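Local coordinates for iron-regulated ABC transporter siderophore-binding protein SirA (Staphylococcus aureus subsp. aureus, PDB 3MWF), which binds the iron siderophore staphyloferrin B and probably hands it to an ABC transporter for import, at residues Gly13-Lys18 and Lys96-Leu101; Thr26-Ala31 and Val108-Val113; Glu47-Lys52 and Trp271-Gly276; Leu86-Lys91 and Lys121-Ala126. All blocks are in the same frame, centred on the assembly; numbering follows the deposited sequence.

Contact 1: Gly13-Lys18 and Lys96-Leu101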
# COMPACT_ATOMS: atom_id res chain seq x y z
N GLY A 13 -15.34 14.39 -6.64
CA GLY A 13 -15.96 15.69 -6.92
C GLY A 13 -15.20 16.82 -6.26
O GLY A 13 -13.98 16.75 -6.12
N THR A 14 -15.93 17.87 -5.89
CA THR A 14 -15.35 19.04 -5.24
C THR A 14 -15.87 19.18 -3.81
O THR A 14 -17.07 19.05 -3.57
CB THR A 14 -15.72 20.32 -6.03
OG1 THR A 14 -15.14 20.23 -7.34
CG2 THR A 14 -15.22 21.56 -5.33
N THR A 15 -14.96 19.48 -2.88
CA THR A 15 -15.30 19.64 -1.46
C THR A 15 -14.78 20.95 -0.91
O THR A 15 -13.62 21.27 -1.12
CB THR A 15 -14.76 18.44 -0.62
OG1 THR A 15 -15.48 17.27 -0.98
CG2 THR A 15 -14.94 18.66 0.88
N GLU A 16 -15.65 21.68 -0.20
CA GLU A 16 -15.28 22.91 0.48
C GLU A 16 -14.97 22.61 1.94
O GLU A 16 -15.81 22.08 2.66
CB GLU A 16 -16.40 23.97 0.39
CG GLU A 16 -15.98 25.35 0.93
CD GLU A 16 -17.12 26.34 1.03
OE1 GLU A 16 -17.57 26.64 2.17
OE2 GLU A 16 -17.57 26.82 -0.03
N ILE A 17 -13.76 22.95 2.36
CA ILE A 17 -13.34 22.79 3.75
C ILE A 17 -13.30 24.17 4.38
O ILE A 17 -12.62 25.07 3.87
CB ILE A 17 -11.94 22.13 3.83
CG1 ILE A 17 -11.96 20.74 3.17
CG2 ILE A 17 -11.45 22.06 5.29
CD1 ILE A 17 -10.64 20.06 3.11
N LYS A 18 -14.04 24.35 5.47
CA LYS A 18 -13.96 25.61 6.20
C LYS A 18 -13.01 25.44 7.38
O LYS A 18 -13.23 24.58 8.24
CB LYS A 18 -15.36 26.11 6.63
CG LYS A 18 -16.25 26.56 5.46
CD LYS A 18 -17.14 27.78 5.79
CE LYS A 18 -18.53 27.41 6.35
NZ LYS A 18 -18.52 27.11 7.82
N LYS A 96 -19.94 4.31 -2.90
CA LYS A 96 -21.39 4.20 -2.73
C LYS A 96 -21.94 4.97 -1.52
O LYS A 96 -23.13 5.27 -1.48
CB LYS A 96 -21.83 2.73 -2.72
CG LYS A 96 -21.78 2.06 -4.10
CD LYS A 96 -22.47 0.69 -4.07
CE LYS A 96 -22.92 0.24 -5.47
NZ LYS A 96 -21.76 -0.09 -6.37
N VAL A 97 -21.09 5.29 -0.55
CA VAL A 97 -21.51 6.05 0.61
C VAL A 97 -20.93 7.48 0.65
O VAL A 97 -21.01 8.14 1.67
CB VAL A 97 -21.17 5.32 1.93
CG1 VAL A 97 -21.78 3.93 1.92
CG2 VAL A 97 -19.64 5.24 2.12
N TYR A 98 -20.29 7.91 -0.44
CA TYR A 98 -19.65 9.23 -0.45
C TYR A 98 -20.63 10.36 -0.07
O TYR A 98 -20.25 11.27 0.67
CB TYR A 98 -19.00 9.55 -1.82
CG TYR A 98 -18.47 10.95 -1.85
CD1 TYR A 98 -17.29 11.29 -1.18
CD2 TYR A 98 -19.17 11.97 -2.50
CE1 TYR A 98 -16.79 12.59 -1.19
CE2 TYR A 98 -18.70 13.29 -2.51
CZ TYR A 98 -17.52 13.59 -1.85
OH TYR A 98 -17.07 14.88 -1.88
N ASP A 99 -21.85 10.31 -0.61
CA ASP A 99 -22.82 11.37 -0.28
C ASP A 99 -23.18 11.35 1.22
O ASP A 99 -23.35 12.43 1.83
CB ASP A 99 -24.12 11.25 -1.08
CG ASP A 99 -23.95 11.48 -2.58
OD1 ASP A 99 -22.85 11.85 -3.07
OD2 ASP A 99 -24.95 11.23 -3.28
N GLN A 100 -23.28 10.15 1.78
CA GLN A 100 -23.59 9.97 3.19
C GLN A 100 -22.44 10.50 4.06
O GLN A 100 -22.67 11.14 5.09
CB GLN A 100 -23.91 8.51 3.50
CG GLN A 100 -25.19 7.99 2.80
CD GLN A 100 -25.42 6.50 2.93
OE1 GLN A 100 -26.03 6.03 3.89
NE2 GLN A 100 -24.96 5.74 1.93
N LEU A 101 -21.21 10.24 3.63
CA LEU A 101 -20.03 10.78 4.30
C LEU A 101 -20.02 12.30 4.26
O LEU A 101 -19.75 12.95 5.27
CB LEU A 101 -18.73 10.24 3.69
CG LEU A 101 -18.46 8.76 3.95
CD1 LEU A 101 -17.27 8.34 3.10
CD2 LEU A 101 -18.18 8.47 5.45
O HOH W 1 -18.51 16.74 -3.00
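The ring of Y98 presents its hydroxyl edge to strand 13-17, and two oxygens meet it there. OG1 of T15 lies near the ring plane, 3.0 Å from Y98 OH, while a bound water sits in the plane at the same edge, 2.6 Å from Y98 OH. That water donates a hydrogen bond to the carbonyl of T14, the residue before T15, spanning 2.8 Å to T14 O, and thereby carries the contact on to the strand backbone, since Y98 OH itself comes no closer than 4.5 Å to T14 O. The phenol reaches this far because its CG stands anti to the backbone N (chi1 175°), which sends the ring out from the first turn of its helix. T15 points its side chain toward the tyrosine, and the two side chains pass each other in opposite directions. The strand belongs to the N-terminal hairpin 6-10/13-17, a two-stranded antiparallel unit lying next to strand 107-110, the edge strand of the larger mixed sheet. Helix 98-104 leads directly into that edge strand, and both hydroxyls use its start: T107 O is hydrogen-bonded to T15 OG1 and to Y98 OH. T15 OG1 has a further hydrogen bond with NE2 of H10, on the partner strand of the hairpin. Y98 is the first residue of the helix, after V97 at the N-cap; L101 N closes the first turn on V97 O at 2.9 Å. On the sheet side the T15 side chain touches P106 and V108, and L101 packs against T107.

Contact 2: Thr26-Ala31 and Val108-Val113. With SE8 (5-[(2-{[(3S)-5-{[(2S)-2-amino-2-carboxyethyl]amino}-3-carboxy-3-hydroxy-5-oxopentanoyl]amino}ethyl)amino]-2,5-dioxopentanoic acid), chain C.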
# COMPACT_ATOMS: atom_id res chain seq x y z
N THR A 26 -10.00 8.90 9.15
CA THR A 26 -9.32 8.27 8.01
C THR A 26 -9.91 6.92 7.73
O THR A 26 -9.95 6.05 8.62
CB THR A 26 -7.79 8.19 8.26
OG1 THR A 26 -7.54 7.68 9.58
CG2 THR A 26 -7.16 9.55 8.11
N LEU A 27 -10.37 6.71 6.49
CA LEU A 27 -11.13 5.50 6.12
C LEU A 27 -10.36 4.47 5.30
O LEU A 27 -10.95 3.53 4.80
CB LEU A 27 -12.41 5.89 5.35
CG LEU A 27 -13.35 6.79 6.17
CD1 LEU A 27 -14.62 7.05 5.37
CD2 LEU A 27 -13.72 6.15 7.50
N TYR A 28 -9.05 4.67 5.16
CA TYR A 28 -8.21 3.56 4.72
C TYR A 28 -6.85 3.59 5.40
O TYR A 28 -6.43 4.63 5.87
CB TYR A 28 -8.08 3.52 3.19
CG TYR A 28 -7.52 4.73 2.49
CD1 TYR A 28 -8.37 5.76 2.06
CD2 TYR A 28 -6.16 4.79 2.14
CE1 TYR A 28 -7.86 6.85 1.34
CE2 TYR A 28 -5.64 5.88 1.44
CZ TYR A 28 -6.51 6.88 1.01
OH TYR A 28 -6.03 7.96 0.30
N GLN A 29 -6.18 2.43 5.46
CA GLN A 29 -4.94 2.32 6.25
C GLN A 29 -3.94 3.42 5.92
O GLN A 29 -3.34 4.01 6.82
CB GLN A 29 -4.28 0.96 5.94
CG GLN A 29 -5.23 -0.24 5.93
CD GLN A 29 -5.86 -0.51 7.28
OE1 GLN A 29 -5.17 -0.56 8.29
NE2 GLN A 29 -7.19 -0.67 7.31
N GLY A 30 -3.71 3.66 4.63
CA GLY A 30 -2.66 4.60 4.23
C GLY A 30 -2.98 6.03 4.64
O GLY A 30 -2.08 6.79 4.91
N ALA A 31 -4.27 6.37 4.65
CA ALA A 31 -4.71 7.71 5.05
C ALA A 31 -4.41 7.89 6.53
O ALA A 31 -3.94 8.94 6.97
CB ALA A 31 -6.21 7.87 4.76
N VAL A 108 -12.94 14.21 1.48
CA VAL A 108 -12.08 14.19 0.29
C VAL A 108 -11.70 12.75 0.00
O VAL A 108 -11.64 11.92 0.91
CB VAL A 108 -10.84 15.10 0.45
CG1 VAL A 108 -11.31 16.55 0.67
CG2 VAL A 108 -9.96 14.65 1.65
N SER A 109 -11.49 12.42 -1.28
CA SER A 109 -11.31 11.00 -1.69
C SER A 109 -10.22 10.83 -2.75
O SER A 109 -10.21 11.56 -3.75
CB SER A 109 -12.64 10.48 -2.26
OG SER A 109 -12.59 9.10 -2.59
N THR A 110 -9.30 9.87 -2.55
CA THR A 110 -8.39 9.45 -3.62
C THR A 110 -9.08 8.33 -4.37
O THR A 110 -10.07 7.77 -3.92
CB THR A 110 -7.11 8.86 -3.05
OG1 THR A 110 -7.49 7.92 -2.02
CG2 THR A 110 -6.21 9.95 -2.44
N ASP A 111 -8.55 7.98 -5.54
CA ASP A 111 -9.13 6.89 -6.32
C ASP A 111 -8.98 5.55 -5.57
O ASP A 111 -9.93 4.75 -5.49
CB ASP A 111 -8.37 6.76 -7.63
CG ASP A 111 -8.85 7.74 -8.70
OD1 ASP A 111 -10.02 8.17 -8.68
OD2 ASP A 111 -8.04 8.01 -9.62
N THR A 112 -7.78 5.28 -5.07
CA THR A 112 -7.57 4.01 -4.37
C THR A 112 -6.80 4.21 -3.08
O THR A 112 -6.64 5.32 -2.60
CB THR A 112 -6.90 2.93 -5.25
OG1 THR A 112 -6.96 1.60 -4.62
CG2 THR A 112 -5.48 3.36 -5.55
N VAL A 113 -6.33 3.10 -2.52
CA VAL A 113 -5.83 3.13 -1.15
C VAL A 113 -4.32 3.06 -1.07
O VAL A 113 -3.77 3.21 0.01
CB VAL A 113 -6.45 1.98 -0.29
CG1 VAL A 113 -7.98 2.10 -0.26
CG2 VAL A 113 -5.98 0.58 -0.81
C1 SE8 C . -10.50 -6.61 1.05
C2 SE8 C . -9.57 -7.78 1.24
C3 SE8 C . -8.68 -7.56 2.46
N4 SE8 C . -7.74 -6.46 2.29
C5 SE8 C . -6.52 -6.64 1.84
C6 SE8 C . -5.71 -5.40 1.55
C7 SE8 C . -6.02 -4.86 0.16
C8 SE8 C . -5.30 -3.50 -0.00
C9 SE8 C . -5.33 -2.94 -1.42
N10 SE8 C . -6.42 -3.15 -2.15
C11 SE8 C . -6.48 -2.59 -3.48
C12 SE8 C . -7.63 -1.60 -3.61
N13 SE8 C . -8.00 -1.37 -5.00
C14 SE8 C . -8.83 -2.18 -5.72
C15 SE8 C . -9.74 -3.14 -5.00
C16 SE8 C . -8.82 -4.29 -4.69
C17 SE8 C . -9.12 -5.04 -3.43
C18 SE8 C . -9.30 -6.47 -3.64
O19 SE8 C . -11.48 -6.49 1.83
O20 SE8 C . -10.28 -5.84 0.09
N21 SE8 C . -8.76 -7.95 0.02
O22 SE8 C . -6.02 -7.73 1.65
C23 SE8 C . -5.60 -5.86 -0.90
O24 SE8 C . -4.39 -5.99 -1.18
O25 SE8 C . -6.48 -6.54 -1.49
O26 SE8 C . -7.45 -4.71 0.03
O27 SE8 C . -4.37 -2.30 -1.83
O28 SE8 C . -8.86 -2.18 -6.94
O29 SE8 C . -9.06 -4.53 -2.31
O30 SE8 C . -9.08 -7.23 -2.70
O31 SE8 C . -9.64 -6.90 -4.77
O HOH W 2 -4.29 1.98 2.44
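OG1 of T110 is gripped from two directions. It donates to the carbonyl of T112, with 2.8 Å between T110 OG1 and T112 O and a C=O...donor angle of 153°, and it lies 2.7 Å from the phenol oxygen Y28 OH. Which acceptor takes the phenol proton is not settled, because Y28 OH is also hydrogen-bonded to OG1 of T119 on helix 116-127. The T110-T112 bond ties the threonine hydroxyl to the loop just after the strand. Y28 occupies the crowded position at chi1 (58°), with CG between the backbone N and the carbonyl carbon, and its ring lies between the A31 methyl and the V113 backbone. Over the centre of one face A31 CB stands 3.7 Å above the plane; on the opposite face V113 CA makes an off-centre CH-pi contact, 4.1 Å from the ring centroid of Y28. V113 CG1 continues this packing down to the root of the tyrosine, 3.7 Å from Y28 CB. In this Rossmann-like lobe, T26 ends the first parallel strand and helix 29-37 begins just past Y28, at the N-cap position. T112 and V113 form the loop leaving edge strand 107-110, so both segments lie where the strands run out into the siderophore cleft. A water ties them together, accepting from G30 N and donating to V113 O, 2.8 Å away. The branches of V113 divide the work: CG1 stays against the tyrosine while CG2 faces the ligand, with V113 CG2 3.5 Å from O27 of SE8. T112 OG1 approaches the same molecule 3.2 Å from SE8 N13.

Contact 3: Glu47-Lys52 and Trp271-Gly276. With SE8 (5-[(2-{[(3S)-5-{[(2S)-2-amino-2-carboxyethyl]amino}-3-carboxy-3-hydroxy-5-oxopentanoyl]amino}ethyl)amino]-2,5-dioxopentanoic acid), chain C.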
# COMPACT_ATOMS: atom_id res chain seq x y z
N GLU A 47 -10.28 0.13 11.37
CA GLU A 47 -9.41 -0.85 12.04
C GLU A 47 -8.32 -1.34 11.08
O GLU A 47 -8.51 -1.36 9.87
CB GLU A 47 -10.24 -2.03 12.56
CG GLU A 47 -10.66 -3.02 11.54
CD GLU A 47 -11.58 -4.08 12.09
OE1 GLU A 47 -12.07 -3.91 13.23
OE2 GLU A 47 -11.84 -5.05 11.36
N SER A 48 -7.18 -1.74 11.64
CA SER A 48 -6.12 -2.34 10.84
C SER A 48 -6.55 -3.68 10.29
O SER A 48 -7.41 -4.38 10.86
CB SER A 48 -4.86 -2.49 11.70
OG SER A 48 -5.16 -3.19 12.91
N TRP A 49 -5.95 -4.10 9.17
CA TRP A 49 -6.33 -5.34 8.57
C TRP A 49 -5.90 -6.56 9.39
O TRP A 49 -6.58 -7.60 9.40
CB TRP A 49 -5.68 -5.48 7.20
CG TRP A 49 -6.24 -4.61 6.10
CD1 TRP A 49 -5.58 -3.61 5.45
CD2 TRP A 49 -7.54 -4.69 5.52
NE1 TRP A 49 -6.41 -3.03 4.50
CE2 TRP A 49 -7.61 -3.69 4.51
CE3 TRP A 49 -8.65 -5.51 5.74
CZ2 TRP A 49 -8.76 -3.48 3.72
CZ3 TRP A 49 -9.81 -5.31 4.97
CH2 TRP A 49 -9.84 -4.30 3.95
N THR A 50 -4.75 -6.43 10.03
CA THR A 50 -4.26 -7.47 10.96
C THR A 50 -3.79 -6.73 12.20
O THR A 50 -3.82 -5.49 12.23
CB THR A 50 -3.08 -8.28 10.38
OG1 THR A 50 -1.98 -7.39 10.13
CG2 THR A 50 -3.49 -9.04 9.10
N GLN A 51 -3.37 -7.47 13.24
CA GLN A 51 -3.02 -6.82 14.52
C GLN A 51 -4.14 -5.90 14.99
O GLN A 51 -3.88 -4.84 15.53
CB GLN A 51 -1.72 -6.03 14.40
CG GLN A 51 -0.53 -6.91 13.95
CD GLN A 51 0.77 -6.16 13.89
OE1 GLN A 51 0.81 -4.94 13.78
NE2 GLN A 51 1.88 -6.91 13.95
N LYS A 52 -5.39 -6.34 14.82
CA LYS A 52 -6.52 -5.46 15.11
C LYS A 52 -6.52 -5.04 16.57
O LYS A 52 -6.15 -5.84 17.43
CB LYS A 52 -7.83 -6.19 14.82
CG LYS A 52 -8.03 -6.60 13.38
CD LYS A 52 -9.44 -7.12 13.16
CE LYS A 52 -9.64 -7.48 11.70
NZ LYS A 52 -11.11 -7.55 11.36
N TRP A 271 4.74 -4.53 3.34
CA TRP A 271 4.69 -4.80 1.92
C TRP A 271 3.35 -4.54 1.26
O TRP A 271 3.29 -4.44 0.03
CB TRP A 271 5.20 -6.22 1.61
CG TRP A 271 6.71 -6.25 1.62
CD1 TRP A 271 7.53 -6.27 2.72
CD2 TRP A 271 7.56 -6.19 0.47
NE1 TRP A 271 8.86 -6.24 2.32
CE2 TRP A 271 8.90 -6.18 0.95
CE3 TRP A 271 7.33 -6.13 -0.91
CZ2 TRP A 271 10.00 -6.14 0.07
CZ3 TRP A 271 8.42 -6.09 -1.78
CH2 TRP A 271 9.75 -6.10 -1.28
N ASN A 272 2.27 -4.45 2.05
CA ASN A 272 0.98 -4.18 1.45
C ASN A 272 -0.07 -3.53 2.35
O ASN A 272 -0.81 -2.63 1.90
CB ASN A 272 0.36 -5.47 0.88
CG ASN A 272 -0.83 -5.16 -0.00
OD1 ASN A 272 -0.73 -4.33 -0.92
ND2 ASN A 272 -1.95 -5.81 0.27
N LEU A 273 -0.18 -4.01 3.58
CA LEU A 273 -1.40 -3.63 4.35
C LEU A 273 -1.42 -2.20 4.85
O LEU A 273 -2.49 -1.59 4.83
CB LEU A 273 -1.64 -4.60 5.51
CG LEU A 273 -1.84 -6.06 5.12
CD1 LEU A 273 -2.03 -6.94 6.38
CD2 LEU A 273 -2.96 -6.35 4.09
N ALA A 274 -0.28 -1.70 5.32
CA ALA A 274 -0.24 -0.36 5.90
C ALA A 274 -0.56 0.73 4.88
O ALA A 274 -1.23 1.72 5.20
CB ALA A 274 1.09 -0.10 6.61
N GLY A 275 -0.08 0.54 3.65
CA GLY A 275 -0.52 1.34 2.51
C GLY A 275 -0.04 2.77 2.48
O GLY A 275 -0.49 3.55 1.64
N GLY A 276 0.90 3.12 3.38
CA GLY A 276 1.09 4.52 3.70
C GLY A 276 2.47 5.06 3.43
O GLY A 276 3.28 4.44 2.70
C1 SE8 C . -10.50 -6.61 1.05
C2 SE8 C . -9.57 -7.78 1.24
C3 SE8 C . -8.68 -7.56 2.46
N4 SE8 C . -7.74 -6.46 2.29
C5 SE8 C . -6.52 -6.64 1.84
C6 SE8 C . -5.71 -5.40 1.55
C7 SE8 C . -6.02 -4.86 0.16
C8 SE8 C . -5.30 -3.50 -0.00
C9 SE8 C . -5.33 -2.94 -1.42
N10 SE8 C . -6.42 -3.15 -2.15
C11 SE8 C . -6.48 -2.59 -3.48
C12 SE8 C . -7.63 -1.60 -3.61
N13 SE8 C . -8.00 -1.37 -5.00
C14 SE8 C . -8.83 -2.18 -5.72
C15 SE8 C . -9.74 -3.14 -5.00
C16 SE8 C . -8.82 -4.29 -4.69
C17 SE8 C . -9.12 -5.04 -3.43
C18 SE8 C . -9.30 -6.47 -3.64
O19 SE8 C . -11.48 -6.49 1.83
O20 SE8 C . -10.28 -5.84 0.09
N21 SE8 C . -8.76 -7.95 0.02
O22 SE8 C . -6.02 -7.73 1.65
C23 SE8 C . -5.60 -5.86 -0.90
O24 SE8 C . -4.39 -5.99 -1.18
O25 SE8 C . -6.48 -6.54 -1.49
O26 SE8 C . -7.45 -4.71 0.03
O27 SE8 C . -4.37 -2.30 -1.83
O28 SE8 C . -8.86 -2.18 -6.94
O29 SE8 C . -9.06 -4.53 -2.31
O30 SE8 C . -9.08 -7.23 -2.70
O31 SE8 C . -9.64 -6.90 -4.77
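The side chain of W49 runs from the loop 47-52 into the siderophore cleft, touching L273 first and the ligand last. Its CB meets one methyl of L273, with W49 CB 4.0 Å from L273 CD1. Farther out, at the pyrrole edge, the L273 carbonyl oxygen lies in the ring plane, 3.7 Å from W49 CD1. This is the interlobe cleft of a siderophore-binding protein: the loop follows strand 44-45 of the six-stranded sheet, and helix 268-273 follows strand 262-263 of the five-stranded sheet. Beyond CD1 the indole turns a face to SE8, whose amide nitrogen N4 lies 3.3 Å above the plane, offset toward the rim. The six-membered ring carries most of this contact, and at its far corner W49 CH2 is 3.4 Å from SE8 N4. The ferric ion is about 5 Å from the tryptophan side chain.

L273 splits its methyls between neighbours. CD1 packs beside T50, with L273 CD1 3.7 Å from T50 CG2, the two side chains crossing at about a right angle; CD2 reaches in to the siderophore, 3.9 Å from SE8 C6. The loop is braced from within by S48 OG, which donates to T50 O, and by a salt bridge between K52 and E47, whose OE2 is met from above the carboxylate plane. N272, with CG anti to the backbone N (chi1 -168°), carries its amide to the ligand's carboxylate, where N272 ND2 donates to SE8 O24 over 2.8 Å at an N-H...O angle of 159°.

Contact 4: Leu86-Lys91 and Lys121-Ala126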
# COMPACT_ATOMS: atom_id res chain seq x y z
N LEU A 86 -13.14 16.68 8.93
CA LEU A 86 -12.62 16.18 7.66
C LEU A 86 -12.67 14.66 7.66
O LEU A 86 -12.27 14.02 8.66
CB LEU A 86 -11.18 16.64 7.44
CG LEU A 86 -10.51 16.19 6.13
CD1 LEU A 86 -11.24 16.80 4.92
CD2 LEU A 86 -9.05 16.56 6.14
N ILE A 87 -13.19 14.09 6.58
CA ILE A 87 -13.15 12.64 6.38
C ILE A 87 -12.30 12.37 5.16
O ILE A 87 -12.47 13.01 4.13
CB ILE A 87 -14.56 12.05 6.21
CG1 ILE A 87 -15.38 12.34 7.48
CG2 ILE A 87 -14.52 10.52 5.85
CD1 ILE A 87 -16.89 12.15 7.27
N VAL A 88 -11.36 11.41 5.26
CA VAL A 88 -10.56 11.03 4.09
C VAL A 88 -11.02 9.63 3.65
O VAL A 88 -10.93 8.65 4.41
CB VAL A 88 -9.01 11.02 4.39
CG1 VAL A 88 -8.21 10.62 3.15
CG2 VAL A 88 -8.53 12.39 4.89
N ALA A 89 -11.53 9.56 2.42
CA ALA A 89 -12.19 8.37 1.89
C ALA A 89 -11.46 7.97 0.62
O ALA A 89 -10.54 8.66 0.20
CB ALA A 89 -13.67 8.66 1.57
N SER A 90 -11.88 6.84 0.05
CA SER A 90 -11.39 6.40 -1.26
C SER A 90 -12.59 6.00 -2.13
O SER A 90 -13.63 5.55 -1.61
CB SER A 90 -10.42 5.20 -1.10
OG SER A 90 -11.10 4.03 -0.64
N LYS A 91 -12.44 6.14 -3.44
CA LYS A 91 -13.49 5.70 -4.35
C LYS A 91 -13.60 4.18 -4.25
O LYS A 91 -14.70 3.62 -4.17
CB LYS A 91 -13.19 6.17 -5.79
CG LYS A 91 -14.28 5.88 -6.83
CD LYS A 91 -14.14 6.91 -7.95
CE LYS A 91 -14.00 6.28 -9.34
NZ LYS A 91 -15.30 5.69 -9.83
N LYS A 121 -0.24 14.12 -0.90
CA LYS A 121 -0.57 15.42 -1.53
C LYS A 121 -1.98 15.90 -1.20
O LYS A 121 -2.16 17.05 -0.80
CB LYS A 121 -0.40 15.33 -3.06
CG LYS A 121 1.03 15.22 -3.51
CD LYS A 121 1.09 14.89 -5.01
CE LYS A 121 2.18 13.86 -5.29
NZ LYS A 121 2.49 13.73 -6.76
N LEU A 122 -2.97 15.02 -1.37
CA LEU A 122 -4.36 15.36 -1.06
C LEU A 122 -4.52 15.77 0.39
O LEU A 122 -5.18 16.78 0.70
CB LEU A 122 -5.29 14.19 -1.37
CG LEU A 122 -6.77 14.40 -1.05
CD1 LEU A 122 -7.34 15.57 -1.83
CD2 LEU A 122 -7.55 13.16 -1.38
N MET A 123 -3.97 14.98 1.30
CA MET A 123 -4.14 15.26 2.71
C MET A 123 -3.36 16.49 3.13
O MET A 123 -3.82 17.25 4.00
CB MET A 123 -3.82 14.04 3.56
CG MET A 123 -4.85 12.93 3.39
SD MET A 123 -4.58 11.46 4.41
CE MET A 123 -4.82 12.18 6.04
N GLY A 124 -2.22 16.72 2.47
CA GLY A 124 -1.45 17.95 2.69
C GLY A 124 -2.33 19.17 2.43
O GLY A 124 -2.39 20.11 3.25
N LYS A 125 -3.02 19.16 1.29
CA LYS A 125 -3.91 20.26 0.92
C LYS A 125 -5.11 20.40 1.87
O LYS A 125 -5.44 21.51 2.30
CB LYS A 125 -4.37 20.13 -0.53
CG LYS A 125 -5.06 21.39 -1.06
CD LYS A 125 -5.07 21.44 -2.59
CE LYS A 125 -5.96 22.59 -3.11
NZ LYS A 125 -5.56 23.94 -2.57
N ALA A 126 -5.74 19.27 2.19
CA ALA A 126 -6.94 19.26 2.99
C ALA A 126 -6.67 19.72 4.42
O ALA A 126 -7.52 20.38 5.04
CB ALA A 126 -7.58 17.86 2.98
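Helix 116-127 packs on strand 86-90, with L86 CA 8.0 Å from A126 CA and V88 CA 7.8 Å from M123 CA. The strand lies between 24-26 and 107-110 in the six-stranded mixed sheet, and the helix covers one side of it, the alpha/beta layering of a Rossmann-like lobe. L86 and V88, alternate residues of the strand, point toward the helix, whereas the methyl of the next residue, A89, points away. L86 has CG anti to its backbone N (chi1 -180°), and it is its CD2 branch that reaches the helix, 3.7 Å from A126 CB. The small alanine side chain probably leaves room for the leucine to approach this turn of the helix. V88 meets a longer partner one turn earlier. The M123 side chain starts off to one side, and its tip then comes nearer: the chain is extended through chi2 and bends at chi3 (65°), so that it wraps across both valine methyls. The sulfur lies near one branch, M123 SD being 3.9 Å from V88 CG1, while M123 CG is 4.0 Å from V88 CG2. M123 and V88 also both touch A31 of helix 29-37, so the methionine bridges the two helices on this side of the sheet, while A126 and L122 touch I8 of the N-terminal hairpin. At the strand's end S90 is the N-cap of helix 91-94, its OG hydrogen-bonded to the backbone N of R93, a pocket residue. At the methionine's tip, M123 CE lies 3.9 Å from V88 CG2.

Overall arrangement
Contacts 1, 2 and 4 belong to the N-terminal lobe and touch one another; contact 3 spans the siderophore cleft to residues 271-276 on helix 268-273. Contacts 2 and 4 are closest, centres about 7 Å apart, and share the six-stranded sheet, where strand 86-90 adjoins 107-110. Centre to centre, contact 1 lies about 10 Å from contact 4 and about 13 Å from contact 2, at the lobe's outer end, where I17 packs on L86. Contacts 2 and 3, centres about 13 Å apart, both touch SE8, with Q29 NE2 probably hydrogen-bonded to E47 O. Segments of contacts 1, 2 and 4 alternate along the chain; contact 3 joins segments 219 residues apart at their closest ends, bringing both lobes to the ligand.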